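Local coordinates for RagA protein (Porphyromonas gingivalis, PDB 6SLN) that probably imports peptides across the outer membrane as a TonB-dependent transporter, at residues P403-V406 with N407-A411; N278-S281 with L282-E285; A670-P673 with D674-W677; A379-G383 with K384-G388; W898-D901 with N902-T905. All coordinates share one frame; numbering follows the deposited sequence.

Contact 1: P403-V406 with N407-A411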
loop_
_atom_site.group_PDB
_atom_site.type_symbol
_atom_site.label_atom_id
_atom_site.label_comp_id
_atom_site.label_asym_id
_atom_site.label_seq_id
_atom_site.Cartn_x
_atom_site.Cartn_y
_atom_site.Cartn_z
ATOM N N PRO A 403 27.858 15.915 -22.687
ATOM C CA PRO A 403 26.504 15.349 -22.641
ATOM C C PRO A 403 25.525 16.013 -23.595
ATOM O O PRO A 403 24.328 15.742 -23.500
ATOM C CB PRO A 403 26.095 15.610 -21.179
ATOM C CG PRO A 403 26.752 16.951 -20.875
ATOM C CD PRO A 403 28.016 17.029 -21.739
ATOM N N PHE A 404 25.990 16.879 -24.491
ATOM C CA PHE A 404 25.100 17.555 -25.422
ATOM C C PHE A 404 25.252 16.964 -26.813
ATOM O O PHE A 404 26.299 16.414 -27.158
ATOM C CB PHE A 404 25.373 19.059 -25.484
ATOM C CG PHE A 404 25.398 19.752 -24.132
ATOM C CD1 PHE A 404 26.553 19.776 -23.373
ATOM C CD2 PHE A 404 24.279 20.427 -23.654
ATOM C CE1 PHE A 404 26.579 20.432 -22.146
ATOM C CE2 PHE A 404 24.309 21.089 -22.425
ATOM C CZ PHE A 404 25.456 21.094 -21.677
ATOM N N ASP A 405 24.190 17.079 -27.611
ATOM C CA ASP A 405 24.264 16.753 -29.032
ATOM C C ASP A 405 24.896 17.934 -29.774
ATOM O O ASP A 405 25.343 18.916 -29.170
ATOM C CB ASP A 405 22.883 16.357 -29.565
ATOM C CG ASP A 405 21.910 17.548 -29.730
ATOM O OD1 ASP A 405 22.271 18.728 -29.547
ATOM O OD2 ASP A 405 20.738 17.296 -30.069
ATOM N N VAL A 406 24.924 17.859 -31.108
ATOM C CA VAL A 406 25.635 18.866 -31.891
ATOM C C VAL A 406 24.876 20.178 -31.985
ATOM O O VAL A 406 25.458 21.198 -32.382
ATOM C CB VAL A 406 25.934 18.337 -33.302
ATOM C CG1 VAL A 406 27.030 17.287 -33.236
ATOM C CG2 VAL A 406 24.669 17.784 -33.929
ATOM N N ASN A 407 23.591 20.170 -31.653
ATOM C CA ASN A 407 22.772 21.367 -31.648
ATOM C C ASN A 407 22.765 22.045 -30.297
ATOM O O ASN A 407 22.040 23.027 -30.112
ATOM C CB ASN A 407 21.345 21.022 -32.073
ATOM C CG ASN A 407 21.301 20.234 -33.380
ATOM O OD1 ASN A 407 20.710 19.159 -33.444
ATOM N ND2 ASN A 407 21.926 20.767 -34.425
ATOM N N GLY A 408 23.553 21.545 -29.352
ATOM C CA GLY A 408 23.639 22.160 -28.047
ATOM C C GLY A 408 22.554 21.772 -27.065
ATOM O O GLY A 408 22.545 22.298 -25.944
ATOM N N ASP A 409 21.637 20.889 -27.450
ATOM C CA ASP A 409 20.637 20.338 -26.549
ATOM C C ASP A 409 21.181 19.102 -25.850
ATOM O O ASP A 409 21.936 18.317 -26.427
ATOM C CB ASP A 409 19.366 19.978 -27.309
ATOM C CG ASP A 409 18.753 21.167 -27.989
ATOM O OD1 ASP A 409 18.459 22.158 -27.290
ATOM O OD2 ASP A 409 18.584 21.117 -29.222
ATOM N N LEU A 410 20.781 18.933 -24.593
ATOM C CA LEU A 410 21.272 17.815 -23.801
ATOM C C LEU A 410 20.887 16.495 -24.468
ATOM O O LEU A 410 19.734 16.296 -24.856
ATOM C CB LEU A 410 20.705 17.928 -22.387
ATOM C CG LEU A 410 21.591 17.719 -21.161
ATOM C CD1 LEU A 410 22.973 18.263 -21.353
ATOM C CD2 LEU A 410 20.926 18.396 -19.983
ATOM N N ALA A 411 21.870 15.619 -24.662
ATOM C CA ALA A 411 21.597 14.289 -25.192
ATOM C C ALA A 411 20.837 13.464 -24.148
ATOM O O ALA A 411 20.581 13.907 -23.026
ATOM C CB ALA A 411 22.902 13.602 -25.596
HETATM O O HOH W 1 18.726 18.975 -30.377
#

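Contact 2: N278-S281 with L282-E285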
loop_
_atom_site.group_PDB
_atom_site.type_symbol
_atom_site.label_atom_id
_atom_site.label_comp_id
_atom_site.label_asym_id
_atom_site.label_seq_id
_atom_site.Cartn_x
_atom_site.Cartn_y
_atom_site.Cartn_z
ATOM N N ASN A 278 26.798 -0.163 -29.716
ATOM C CA ASN A 278 26.036 -1.279 -29.188
ATOM C C ASN A 278 24.593 -0.894 -28.895
ATOM O O ASN A 278 23.911 -1.610 -28.161
ATOM C CB ASN A 278 26.706 -1.818 -27.918
ATOM C CG ASN A 278 28.002 -2.549 -28.203
ATOM O OD1 ASN A 278 28.093 -3.346 -29.141
ATOM N ND2 ASN A 278 29.020 -2.271 -27.400
ATOM N N TYR A 279 24.124 0.237 -29.418
ATOM C CA TYR A 279 22.753 0.669 -29.187
ATOM C C TYR A 279 22.186 1.176 -30.494
ATOM O O TYR A 279 22.756 2.079 -31.115
ATOM C CB TYR A 279 22.672 1.737 -28.093
ATOM C CG TYR A 279 23.237 1.232 -26.774
ATOM C CD1 TYR A 279 24.608 1.273 -26.535
ATOM C CD2 TYR A 279 22.414 0.698 -25.783
ATOM C CE1 TYR A 279 25.143 0.808 -25.376
ATOM C CE2 TYR A 279 22.959 0.222 -24.579
ATOM C CZ TYR A 279 24.327 0.285 -24.394
ATOM O OH TYR A 279 24.933 -0.158 -23.246
ATOM N N ASP A 280 21.089 0.559 -30.927
ATOM C CA ASP A 280 20.390 1.060 -32.098
ATOM C C ASP A 280 20.076 2.533 -31.943
ATOM O O ASP A 280 20.171 3.292 -32.906
ATOM C CB ASP A 280 19.115 0.247 -32.326
ATOM C CG ASP A 280 19.406 -1.226 -32.517
ATOM O OD1 ASP A 280 20.548 -1.531 -32.936
ATOM O OD2 ASP A 280 18.519 -2.070 -32.252
ATOM N N SER A 281 19.756 2.962 -30.733
ATOM C CA SER A 281 19.428 4.355 -30.511
ATOM C C SER A 281 20.639 5.276 -30.619
ATOM O O SER A 281 20.462 6.496 -30.559
ATOM C CB SER A 281 18.778 4.500 -29.131
ATOM O OG SER A 281 19.383 3.625 -28.187
ATOM N N LEU A 282 21.845 4.733 -30.794
ATOM C CA LEU A 282 23.086 5.495 -30.756
ATOM C C LEU A 282 24.004 5.217 -31.934
ATOM O O LEU A 282 24.646 6.149 -32.423
ATOM C CB LEU A 282 23.872 5.223 -29.430
ATOM C CG LEU A 282 23.183 5.702 -28.148
ATOM C CD1 LEU A 282 24.058 5.537 -26.908
ATOM C CD2 LEU A 282 22.726 7.137 -28.291
ATOM N N LYS A 283 24.093 3.967 -32.397
ATOM C CA LYS A 283 25.151 3.598 -33.337
ATOM C C LYS A 283 25.125 4.415 -34.633
ATOM O O LYS A 283 26.169 4.556 -35.281
ATOM C CB LYS A 283 25.073 2.100 -33.649
ATOM C CG LYS A 283 23.933 1.735 -34.573
ATOM C CD LYS A 283 23.969 0.274 -34.942
ATOM C CE LYS A 283 22.664 -0.146 -35.593
ATOM N NZ LYS A 283 22.149 -1.426 -35.019
ATOM N N ASP A 284 23.979 4.974 -35.013
ATOM C CA ASP A 284 23.906 5.851 -36.174
ATOM C C ASP A 284 23.937 7.324 -35.803
ATOM O O ASP A 284 23.986 8.166 -36.702
ATOM C CB ASP A 284 22.633 5.573 -36.997
ATOM C CG ASP A 284 22.539 4.136 -37.453
ATOM O OD1 ASP A 284 23.599 3.519 -37.698
ATOM O OD2 ASP A 284 21.410 3.612 -37.540
ATOM N N GLU A 285 23.892 7.659 -34.517
ATOM C CA GLU A 285 24.063 9.046 -34.097
ATOM C C GLU A 285 25.488 9.377 -33.678
ATOM O O GLU A 285 25.904 10.532 -33.807
ATOM C CB GLU A 285 23.117 9.393 -32.945
ATOM C CG GLU A 285 21.674 9.070 -33.210
ATOM C CD GLU A 285 21.221 9.467 -34.606
ATOM O OE1 GLU A 285 21.525 10.598 -35.043
ATOM O OE2 GLU A 285 20.551 8.642 -35.265
HETATM O O HOH W 2 21.390 5.795 -33.960
#

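Contact 3: A670-P673 with D674-W677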
loop_
_atom_site.group_PDB
_atom_site.type_symbol
_atom_site.label_atom_id
_atom_site.label_comp_id
_atom_site.label_asym_id
_atom_site.label_seq_id
_atom_site.Cartn_x
_atom_site.Cartn_y
_atom_site.Cartn_z
ATOM N N ALA A 670 19.245 -1.000 22.764
ATOM C CA ALA A 670 19.861 -1.155 24.072
ATOM C C ALA A 670 18.882 -0.788 25.187
ATOM O O ALA A 670 18.709 -1.547 26.161
ATOM C CB ALA A 670 21.125 -0.297 24.142
ATOM N N GLY A 671 18.231 0.372 25.058
ATOM C CA GLY A 671 17.271 0.837 26.040
ATOM C C GLY A 671 17.886 1.722 27.117
ATOM O O GLY A 671 19.103 1.796 27.292
ATOM N N ASN A 672 17.003 2.428 27.835
ATOM C CA ASN A 672 17.351 3.310 28.947
ATOM C C ASN A 672 16.113 3.617 29.794
ATOM O O ASN A 672 15.392 4.592 29.527
ATOM C CB ASN A 672 17.987 4.602 28.440
ATOM C CG ASN A 672 18.302 5.560 29.557
ATOM O OD1 ASN A 672 18.080 6.766 29.440
ATOM N ND2 ASN A 672 18.817 5.028 30.663
ATOM N N PRO A 673 15.844 2.814 30.830
ATOM C CA PRO A 673 14.588 2.979 31.582
ATOM C C PRO A 673 14.417 4.344 32.217
ATOM O O PRO A 673 13.273 4.773 32.415
ATOM C CB PRO A 673 14.669 1.881 32.645
ATOM C CG PRO A 673 15.617 0.876 32.095
ATOM C CD PRO A 673 16.632 1.673 31.320
ATOM N N ASP A 674 15.499 5.065 32.506
ATOM C CA ASP A 674 15.376 6.340 33.191
ATOM C C ASP A 674 15.387 7.545 32.249
ATOM O O ASP A 674 15.477 8.682 32.726
ATOM C CB ASP A 674 16.468 6.456 34.250
ATOM C CG ASP A 674 16.226 5.515 35.425
ATOM O OD1 ASP A 674 15.160 5.617 36.079
ATOM O OD2 ASP A 674 17.092 4.655 35.676
ATOM N N LEU A 675 15.264 7.331 30.938
ATOM C CA LEU A 675 15.069 8.437 30.012
ATOM C C LEU A 675 13.981 9.374 30.513
ATOM O O LEU A 675 12.876 8.937 30.824
ATOM C CB LEU A 675 14.687 7.906 28.635
ATOM C CG LEU A 675 15.009 8.861 27.478
ATOM C CD1 LEU A 675 16.490 9.272 27.490
ATOM C CD2 LEU A 675 14.664 8.210 26.173
ATOM N N SER A 676 14.294 10.666 30.577
ATOM C CA SER A 676 13.312 11.664 30.981
ATOM C C SER A 676 13.582 12.964 30.225
ATOM O O SER A 676 14.444 13.033 29.337
ATOM C CB SER A 676 13.334 11.847 32.504
ATOM O OG SER A 676 12.210 12.584 32.981
ATOM N N TRP A 677 12.807 13.991 30.564
ATOM C CA TRP A 677 12.972 15.308 29.967
ATOM C C TRP A 677 14.403 15.805 30.087
ATOM O O TRP A 677 15.078 15.576 31.098
ATOM C CB TRP A 677 12.068 16.312 30.659
ATOM C CG TRP A 677 10.664 16.087 30.396
ATOM C CD1 TRP A 677 9.868 15.149 30.974
ATOM C CD2 TRP A 677 9.844 16.816 29.484
ATOM N NE1 TRP A 677 8.595 15.249 30.482
ATOM C CE2 TRP A 677 8.550 16.263 29.560
ATOM C CE3 TRP A 677 10.071 17.890 28.622
ATOM C CZ2 TRP A 677 7.488 16.737 28.791
ATOM C CZ3 TRP A 677 9.017 18.366 27.870
ATOM C CH2 TRP A 677 7.742 17.791 27.955
HETATM O O HOH W 3 11.611 6.411 30.416
#

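Contact 4: A379-G383 with K384-G388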
loop_
_atom_site.group_PDB
_atom_site.type_symbol
_atom_site.label_atom_id
_atom_site.label_comp_id
_atom_site.label_asym_id
_atom_site.label_seq_id
_atom_site.Cartn_x
_atom_site.Cartn_y
_atom_site.Cartn_z
ATOM N N ALA A 379 15.425 16.666 -5.038
ATOM C CA ALA A 379 16.570 16.132 -5.749
ATOM C C ALA A 379 17.405 15.392 -4.716
ATOM O O ALA A 379 17.907 15.996 -3.761
ATOM C CB ALA A 379 17.347 17.254 -6.430
ATOM N N ASP A 380 17.524 14.083 -4.886
ATOM C CA ASP A 380 17.976 13.226 -3.806
ATOM C C ASP A 380 19.334 12.608 -4.089
ATOM O O ASP A 380 19.601 11.477 -3.687
ATOM C CB ASP A 380 16.919 12.160 -3.519
ATOM C CG ASP A 380 15.746 12.723 -2.729
ATOM O OD1 ASP A 380 15.963 13.633 -1.895
ATOM O OD2 ASP A 380 14.607 12.279 -2.960
ATOM N N TYR A 381 20.205 13.340 -4.773
ATOM C CA TYR A 381 21.598 12.953 -4.873
ATOM C C TYR A 381 22.524 13.997 -4.295
ATOM O O TYR A 381 23.679 13.675 -3.979
ATOM C CB TYR A 381 21.981 12.668 -6.332
ATOM C CG TYR A 381 21.421 11.350 -6.814
ATOM C CD1 TYR A 381 21.589 10.196 -6.066
ATOM C CD2 TYR A 381 20.704 11.263 -7.994
ATOM C CE1 TYR A 381 21.086 8.995 -6.490
ATOM C CE2 TYR A 381 20.187 10.060 -8.424
ATOM C CZ TYR A 381 20.380 8.929 -7.667
ATOM O OH TYR A 381 19.868 7.724 -8.080
ATOM N N PHE A 382 22.030 15.216 -4.111
ATOM C CA PHE A 382 22.836 16.291 -3.572
ATOM C C PHE A 382 23.317 15.959 -2.166
ATOM O O PHE A 382 22.689 15.196 -1.426
ATOM C CB PHE A 382 22.039 17.594 -3.593
ATOM C CG PHE A 382 21.903 18.178 -4.986
ATOM C CD1 PHE A 382 22.851 19.048 -5.469
ATOM C CD2 PHE A 382 20.848 17.823 -5.799
ATOM C CE1 PHE A 382 22.741 19.573 -6.727
ATOM C CE2 PHE A 382 20.738 18.332 -7.060
ATOM C CZ PHE A 382 21.691 19.210 -7.526
ATOM N N GLY A 383 24.473 16.514 -1.814
ATOM C CA GLY A 383 25.111 16.170 -0.571
ATOM C C GLY A 383 25.839 14.852 -0.583
ATOM O O GLY A 383 26.634 14.605 0.318
ATOM N N LYS A 384 25.597 13.994 -1.559
ATOM C CA LYS A 384 26.406 12.802 -1.770
ATOM C C LYS A 384 27.285 12.990 -3.009
ATOM O O LYS A 384 27.093 13.915 -3.811
ATOM C CB LYS A 384 25.511 11.565 -1.891
ATOM C CG LYS A 384 24.968 11.115 -0.564
ATOM C CD LYS A 384 24.017 9.938 -0.679
ATOM C CE LYS A 384 22.715 10.344 -1.332
ATOM N NZ LYS A 384 21.855 9.153 -1.612
ATOM N N TYR A 385 28.286 12.120 -3.136
ATOM C CA TYR A 385 29.361 12.282 -4.116
ATOM C C TYR A 385 29.197 11.188 -5.163
ATOM O O TYR A 385 29.712 10.077 -5.019
ATOM C CB TYR A 385 30.762 12.234 -3.465
ATOM C CG TYR A 385 31.170 13.559 -2.904
ATOM C CD1 TYR A 385 31.535 14.610 -3.734
ATOM C CD2 TYR A 385 31.169 13.777 -1.538
ATOM C CE1 TYR A 385 31.906 15.842 -3.203
ATOM C CE2 TYR A 385 31.539 15.004 -0.997
ATOM C CZ TYR A 385 31.903 16.028 -1.826
ATOM O OH TYR A 385 32.253 17.231 -1.268
ATOM N N TYR A 386 28.477 11.522 -6.222
ATOM C CA TYR A 386 28.276 10.650 -7.365
ATOM C C TYR A 386 28.870 11.336 -8.584
ATOM O O TYR A 386 28.610 12.524 -8.813
ATOM C CB TYR A 386 26.793 10.397 -7.591
ATOM C CG TYR A 386 26.087 9.587 -6.534
ATOM C CD1 TYR A 386 26.195 8.198 -6.513
ATOM C CD2 TYR A 386 25.263 10.200 -5.586
ATOM C CE1 TYR A 386 25.530 7.446 -5.576
ATOM C CE2 TYR A 386 24.586 9.446 -4.631
ATOM C CZ TYR A 386 24.726 8.068 -4.636
ATOM O OH TYR A 386 24.071 7.290 -3.703
ATOM N N MET A 387 29.662 10.605 -9.366
ATOM C CA MET A 387 30.199 11.206 -10.580
ATOM C C MET A 387 29.083 11.698 -11.488
ATOM O O MET A 387 28.077 11.011 -11.702
ATOM C CB MET A 387 31.056 10.228 -11.359
ATOM C CG MET A 387 31.917 10.950 -12.340
ATOM S SD MET A 387 33.557 10.286 -12.232
ATOM C CE MET A 387 33.254 8.562 -12.622
ATOM N N GLY A 388 29.260 12.903 -12.001
ATOM C CA GLY A 388 28.307 13.503 -12.895
ATOM C C GLY A 388 27.137 14.175 -12.223
ATOM O O GLY A 388 26.327 14.803 -12.916
#

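Contact 5: W898-D901 with N902-T905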
loop_
_atom_site.group_PDB
_atom_site.type_symbol
_atom_site.label_atom_id
_atom_site.label_comp_id
_atom_site.label_asym_id
_atom_site.label_seq_id
_atom_site.Cartn_x
_atom_site.Cartn_y
_atom_site.Cartn_z
ATOM N N TRP A 898 54.675 20.662 -7.195
ATOM C CA TRP A 898 56.115 20.656 -6.953
ATOM C C TRP A 898 56.785 19.539 -7.734
ATOM O O TRP A 898 56.352 18.386 -7.691
ATOM C CB TRP A 898 56.395 20.492 -5.461
ATOM C CG TRP A 898 57.851 20.536 -5.033
ATOM C CD1 TRP A 898 58.483 21.574 -4.414
ATOM C CD2 TRP A 898 58.824 19.481 -5.133
ATOM N NE1 TRP A 898 59.787 21.243 -4.139
ATOM C CE2 TRP A 898 60.024 19.967 -4.574
ATOM C CE3 TRP A 898 58.800 18.181 -5.644
ATOM C CZ2 TRP A 898 61.190 19.206 -4.525
ATOM C CZ3 TRP A 898 59.960 17.432 -5.604
ATOM C CH2 TRP A 898 61.139 17.945 -5.042
ATOM N N THR A 899 57.830 19.892 -8.470
ATOM C CA THR A 899 58.701 18.941 -9.134
ATOM C C THR A 899 60.127 19.345 -8.817
ATOM O O THR A 899 60.378 20.393 -8.220
ATOM C CB THR A 899 58.458 18.886 -10.658
ATOM O OG1 THR A 899 59.275 19.850 -11.340
ATOM C CG2 THR A 899 56.975 19.129 -10.999
ATOM N N GLU A 900 61.076 18.501 -9.203
ATOM C CA GLU A 900 62.467 18.909 -9.078
ATOM C C GLU A 900 62.747 20.141 -9.920
ATOM O O GLU A 900 63.547 20.998 -9.525
ATOM C CB GLU A 900 63.393 17.767 -9.478
ATOM C CG GLU A 900 64.647 17.698 -8.626
ATOM C CD GLU A 900 64.337 17.856 -7.149
ATOM O OE1 GLU A 900 63.749 16.920 -6.562
ATOM O OE2 GLU A 900 64.676 18.916 -6.580
ATOM N N ASP A 901 62.085 20.260 -11.063
ATOM C CA ASP A 901 62.281 21.399 -11.946
ATOM C C ASP A 901 61.359 22.562 -11.615
ATOM O O ASP A 901 61.431 23.602 -12.277
ATOM C CB ASP A 901 62.078 20.976 -13.405
ATOM C CG ASP A 901 62.739 19.646 -13.728
ATOM O OD1 ASP A 901 63.983 19.547 -13.638
ATOM O OD2 ASP A 901 62.007 18.693 -14.068
ATOM N N ASN A 902 60.509 22.426 -10.604
ATOM C CA ASN A 902 59.589 23.501 -10.249
ATOM C C ASN A 902 59.425 23.448 -8.742
ATOM O O ASN A 902 58.763 22.551 -8.213
ATOM C CB ASN A 902 58.243 23.350 -10.957
ATOM C CG ASN A 902 57.196 24.312 -10.427
ATOM O OD1 ASN A 902 57.482 25.479 -10.167
ATOM N ND2 ASN A 902 55.985 23.818 -10.240
ATOM N N LYS A 903 60.020 24.405 -8.053
ATOM C CA LYS A 903 60.161 24.305 -6.616
ATOM C C LYS A 903 59.661 25.514 -5.859
ATOM O O LYS A 903 59.319 25.373 -4.680
ATOM C CB LYS A 903 61.627 24.059 -6.253
ATOM C CG LYS A 903 61.912 22.644 -5.857
ATOM C CD LYS A 903 63.318 22.520 -5.331
ATOM C CE LYS A 903 64.256 21.998 -6.390
ATOM N NZ LYS A 903 65.417 21.310 -5.759
ATOM N N GLU A 904 59.615 26.694 -6.473
ATOM C CA GLU A 904 58.975 27.837 -5.832
ATOM C C GLU A 904 57.486 27.702 -6.124
ATOM O O GLU A 904 56.923 28.300 -7.043
ATOM C CB GLU A 904 59.566 29.156 -6.309
ATOM C CG GLU A 904 61.080 29.269 -6.102
ATOM C CD GLU A 904 61.529 28.923 -4.685
ATOM O OE1 GLU A 904 62.553 28.214 -4.541
ATOM O OE2 GLU A 904 60.866 29.362 -3.716
ATOM N N THR A 905 56.859 26.842 -5.333
ATOM C CA THR A 905 55.431 26.600 -5.395
ATOM C C THR A 905 54.995 26.031 -4.057
ATOM O O THR A 905 55.729 25.262 -3.430
ATOM C CB THR A 905 55.064 25.631 -6.513
ATOM O OG1 THR A 905 53.662 25.320 -6.425
ATOM C CG2 THR A 905 55.887 24.350 -6.409
#

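Contact 1: P403-V406 with N407-A411
Phe-404 and Leu-410 are joined by a single backbone bridge, and beyond it the chain reverses through a type I beta turn from Asp-405 to Gly-408. Ala-411 N donates to Pro-403 O (2.7 Å) in the carbonyl plane, while Asp-405 N reaches Asp-409 O (2.8 Å) in a nearly straight bond. The turn itself is closed by Gly-408 N and Asp-405 O at 3.2 Å. Inside it, the carboxylate of Asp-405 folds back over the loop, because chi1 of 74° sets CG between the backbone N and the carbonyl carbon. Its OD1 takes the N-H of Asp-409 (3.1 Å), from above the carboxylate plane, and a weak one from Asn-407 N, in the pattern of an Asx turn. Two like charges come near each other here, Asp-405 OD1 and Asp-409 OD2 being 4.4 Å apart. On the apolar flank, Leu-410 CD1 sits over one face of the Phe-404 ring, offset toward its rim, in a CH-pi contact 3.6 Å from the centroid. The same methyl also touches Pro-403 CG. This apolar side lies against helix 301-305, where Ala-304 meets Pro-403, Phe-404 and Leu-410, and Ala-411 O leads on toward strand 413-414 with a bond from Thr-425.

Contact 2: N278-S281 with L282-E285
Backbone hydrogen bonds link Tyr-279 to the single turn of the weakly bonded helix 280-283. Tyr-279 O accepts twice: from Lys-283 N, four residues on, at 2.6 Å, almost in line with the carbonyl, and from Leu-282 N, three residues on, at 2.8 Å, which comes from well above the carbonyl plane. The electrostatic part is a salt bridge between Asp-280 OD1 and Lys-283 NZ, 2.6 Å apart. The two side chains run alongside each other and point the same way, the ammonium meeting the oxygen on its anti side, 33° out of the carboxylate plane. Lys-283 bends at its last torsion (chi4 -133°) to deliver NZ there. Apolar contact is modest: Tyr-279 CB meets Leu-282 CB at 3.9 Å, and Leu-282 goes on to pack against Leu-290 and Tyr-481. A water adds a further link, donating to Asp-280 O and Glu-285 OE2 and accepting from Asp-284 N. Ser-281 OG and Glu-285 OE1 turn instead to Tyr-481 and Thr-289. With one carbonyl gripped by two amides and the charged pair on the exposed side, the turn is probably held mainly by its backbone; the ion pair, open to solvent, is likely to contribute less.

Contact 3: A670-P673 with D674-W677
Asn-672 directs its side chain toward Leu-675, so that amide and isobutyl group lie on the same flank of a type I beta turn from Asn-672 to Leu-675. With chi1 at 177°, CG of the asparagine lies opposite the backbone N and the amide is on the Leu-675 side; Asn-672 OD1 is 3.6 Å from Leu-675 CD1. Leu-675 CB in turn lies 3.5 Å from Asn-672 O. The touch is thus van der Waals, a methyl against a carbonyl oxygen; although OD1 is also near Leu-675 N, the angle is too poor for a bond. That N-H is instead spent on the backbone, donating to Asn-672 O at 3.1 Å with a nearly straight N-H...O angle of 170°, the donor standing above the carbonyl plane. At the corner come Pro-673, whose ring fixes phi near the value a type I turn needs, and Asp-674, both exposed. A water spans the turn by donating to Pro-673 O and Leu-675 O. The loop follows strand 665-667 and enters barrel strand 678-691. Leu-675 packs on Tyr-726 and Asn-728 of strand 724-728, Asn-672 touches Gln-725 on that strand and bonds through its backbone to His-649, and Trp-677 settles against strand 584-595.

Contact 4: A379-G383 with K384-G388
Tyr-381 and Tyr-386 form a T-shaped (edge-to-face) pair across a type II beta turn, the edge of the Tyr-381 ring directed at the face of Tyr-386. The centroids are 5.0 Å apart and the planes lie at 70°, with Tyr-381 CD1 coming nearest to Tyr-386 CE2. The rim of Tyr-386 has a neighbour of its own: Lys-384 CE lies in the plane of the ring, at its edge. Of the two tyrosines, Tyr-386 is the one whose CB points to the other half of the loop, and its ring takes the edge of Tyr-381. The turn runs from Tyr-381 to Lys-384, with Gly-383 in its third position at positive phi, as a type II turn prefers. Lys-384 leaves it with a bend at chi3 (-70°), which turns CE to the edge of the Tyr-386 ring; its NZ ends 3.8 Å from Asp-380 O. The loop connects strand 363-377 to helix 390-396, and a bound peptide packs on Lys-384, Tyr-385, Tyr-386 and Met-387, so these residues border the peptide. Elsewhere in the loop Phe-382 meets the ring of Tyr-983, and Tyr-385, besides touching the peptide, bonds through OH to Asp-875. Closing the turn, Lys-384 N donates to Tyr-381 O at 3.1 Å, the donor tilted 30° from the carbonyl plane.

Contact 5: W898-D901 with N902-T905
Trp-898 and Asn-902 make up the tighter side of this reversal, which fits a type I beta turn from Thr-899 to Asn-902 in the loop between helix 874-879 and strand 921-937. The carbonyl oxygen of Asn-902 lies over one face of the indole, toward its rim, and approaches Trp-898 CA at 3.5 Å. The same oxygen accepts from Thr-899 N (2.8 Å) in the carbonyl plane, and Asn-902 N closes the turn with a bond to Thr-899 O (3.1 Å), from far above that carbonyl plane. With chi1 of -177°, the indole of Trp-898 is laid alongside the aliphatic run of Lys-903; Lys-903 CG is 3.5 Å from Trp-898 CE2. Thr-905 CG2 packs nearby, 4.0 Å from Trp-898 CB. Polar ends on this side are spoken for beyond the reversal: Trp-898 NE1 by Lys-803 O, Asn-902 ND2 by Ala-897 O and Thr-905 OG1 by Asn-896 O. Toward solvent the packing gives way to charge. Lys-903 bends at chi3 (-99°) and brings NZ to Glu-900 OE2 in a salt bridge of 2.6 Å, entering nearly in line with the C-O bond, the two chains running side by side. Lys-903 therefore serves both sides, its methylenes on the tryptophan and its ammonium on the glutamate; the ion pair, at the more exposed side, probably adds less than it would if buried.

Overall arrangement
All five contacts are local turns in loops or at a short helix, and no two touch. Contacts 1 and 2 are the closest pair, their centres about 15 Å apart and Leu-290 meeting both; contacts 1 and 4 flank helix 390-396 along the chain. Contact 3 stands apart, its centre about 58 Å from that of contact 1, across the chain's centre. Contacts 2 and 4 are surface contacts, the other three partly buried. Chemistry does not simply follow burial: salt bridges occur in contact 2 at the surface and in the partly buried contact 5, whereas contact 1 combines a carboxylate-held turn with a CH-pi contact. Contact 3 relies on one backbone bond and light packing, and contact 4 alone pairs aromatic rings, beside the bound peptide.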